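Local structure of purine nucleoside phosphorylase (Thermus thermophilus, 1ODK) at residues Glu15-Leu19 against Ala228-Leu233. The protein probably catalyses the phosphate-dependent cleavage of purine nucleosides to the free base and a pentose 1-phosphate. Residues are numbered along the deposited sequence; the frame is centred on the assembly and turned at random.
Sequences ERVLL and ALEAVL
Strand residues R16 and L18 face V232 and A228 of the C-terminal helix, with the short axes 9.1 Å apart and nearly antiparallel at 154°. R16 reaches the C-terminal part of the helix with a chain extended from CG to NE. Its NE donates to the backbone O of V232 at 2.8 Å. The bond is bent, 132° at the hydrogen. The oxygen lies in the guanidinium plane, whereas NE sits above the carbonyl plane. NH1 continues to the terminal carboxylate of V235 in a salt bridge.

L18 supplies the apolar half. It has CG anti to the carbonyl carbon (chi1 -66°), which carries its branched end toward the helix, where each methyl finds its own partner. CD1 meets CD2 of L229 at 3.7 Å, the side chains crossing at about a right angle. CD2 packs on CB of A228 at 3.9 Å and more loosely on CG1 of V232. A228 and V232 also touch V86 of the adjacent parallel strand 84-93, which places the helix against this sheet.

A leucine in place of R16 would probably leave the V232 carbonyl and the V235 carboxylate without these mates. One arginine thus ties the strand's start to the chain's end.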
loop_
_atom_site.group_PDB
_atom_site.type_symbol
_atom_site.label_atom_id
_atom_site.label_comp_id
_atom_site.label_asym_id
_atom_site.label_seq_id
_atom_site.Cartn_x
_atom_site.Cartn_y
_atom_site.Cartn_z
ATOM N N GLU B 15 34.209 9.756 18.210
ATOM C CA GLU B 15 32.918 9.265 18.669
ATOM C C GLU B 15 31.814 10.264 18.340
ATOM O O GLU B 15 30.675 9.875 18.080
ATOM C CB GLU B 15 32.943 9.011 20.178
ATOM C CG GLU B 15 33.697 7.762 20.582
ATOM C CD GLU B 15 33.583 7.471 22.068
ATOM O OE1 GLU B 15 34.092 6.416 22.501
ATOM O OE2 GLU B 15 32.990 8.290 22.803
ATOM N N ARG B 16 32.162 11.549 18.360
ATOM C CA ARG B 16 31.214 12.621 18.074
ATOM C C ARG B 16 31.422 13.104 16.645
ATOM O O ARG B 16 32.533 13.476 16.265
ATOM C CB ARG B 16 31.417 13.775 19.061
ATOM C CG ARG B 16 31.232 13.352 20.510
ATOM C CD ARG B 16 31.523 14.478 21.493
ATOM N NE ARG B 16 31.229 14.052 22.860
ATOM C CZ ARG B 16 31.933 13.143 23.528
ATOM N NH1 ARG B 16 31.584 12.810 24.765
ATOM N NH2 ARG B 16 32.996 12.580 22.968
ATOM N N VAL B 17 30.345 13.125 15.863
ATOM C CA VAL B 17 30.442 13.511 14.458
ATOM C C VAL B 17 29.333 14.439 13.971
ATOM O O VAL B 17 28.169 14.247 14.317
ATOM C CB VAL B 17 30.382 12.246 13.559
ATOM C CG1 VAL B 17 30.780 12.592 12.131
ATOM C CG2 VAL B 17 31.256 11.144 14.141
ATOM N N LEU B 18 29.695 15.443 13.172
ATOM C CA LEU B 18 28.703 16.340 12.582
ATOM C C LEU B 18 28.523 15.825 11.153
ATOM O O LEU B 18 29.496 15.422 10.509
ATOM C CB LEU B 18 29.184 17.794 12.543
ATOM C CG LEU B 18 29.413 18.552 13.857
ATOM C CD1 LEU B 18 29.356 20.052 13.572
ATOM C CD2 LEU B 18 28.368 18.178 14.889
ATOM N N LEU B 19 27.285 15.843 10.662
ATOM C CA LEU B 19 26.980 15.348 9.327
ATOM C C LEU B 19 26.402 16.373 8.356
ATOM O O LEU B 19 25.184 16.437 8.169
ATOM C CB LEU B 19 25.995 14.172 9.424
ATOM C CG LEU B 19 26.433 12.935 10.212
ATOM C CD1 LEU B 19 25.279 11.946 10.333
ATOM C CD2 LEU B 19 27.615 12.285 9.515
ATOM N N ALA B 228 25.348 22.756 17.240
ATOM C CA ALA B 228 25.647 21.330 17.159
ATOM C C ALA B 228 26.946 20.953 17.873
ATOM O O ALA B 228 26.991 19.960 18.595
ATOM C CB ALA B 228 25.701 20.889 15.696
ATOM N N LEU B 229 28.000 21.736 17.669
ATOM C CA LEU B 229 29.286 21.447 18.305
ATOM C C LEU B 229 29.145 21.499 19.820
ATOM O O LEU B 229 29.610 20.607 20.532
ATOM C CB LEU B 229 30.352 22.447 17.832
ATOM C CG LEU B 229 30.836 22.236 16.390
ATOM C CD1 LEU B 229 31.629 23.440 15.922
ATOM C CD2 LEU B 229 31.681 20.973 16.313
ATOM N N GLU B 230 28.494 22.549 20.308
ATOM C CA GLU B 230 28.274 22.706 21.738
ATOM C C GLU B 230 27.447 21.546 22.287
ATOM O O GLU B 230 27.710 21.035 23.378
ATOM C CB GLU B 230 27.559 24.029 22.008
ATOM C CG GLU B 230 28.436 25.241 21.779
ATOM C CD GLU B 230 29.617 25.269 22.730
ATOM O OE1 GLU B 230 30.772 25.300 22.258
ATOM O OE2 GLU B 230 29.386 25.255 23.956
ATOM N N ALA B 231 26.452 21.127 21.514
ATOM C CA ALA B 231 25.572 20.037 21.914
ATOM C C ALA B 231 26.261 18.676 22.029
ATOM O O ALA B 231 26.045 17.951 23.004
ATOM C CB ALA B 231 24.390 19.941 20.937
ATOM N N VAL B 232 27.086 18.317 21.045
ATOM C CA VAL B 232 27.747 17.013 21.091
ATOM C C VAL B 232 28.712 16.876 22.254
ATOM O O VAL B 232 29.020 15.763 22.679
ATOM C CB VAL B 232 28.500 16.676 19.771
ATOM C CG1 VAL B 232 27.504 16.551 18.633
ATOM C CG2 VAL B 232 29.548 17.729 19.463
ATOM N N LEU B 233 29.189 18.001 22.769
ATOM C CA LEU B 233 30.096 17.967 23.908
ATOM C C LEU B 233 29.296 17.718 25.187
ATOM O O LEU B 233 29.841 17.268 26.191
ATOM C CB LEU B 233 30.873 19.283 24.013
ATOM C CG LEU B 233 32.286 19.288 23.406
ATOM C CD1 LEU B 233 32.248 18.820 21.962
ATOM C CD2 LEU B 233 32.871 20.688 23.511
#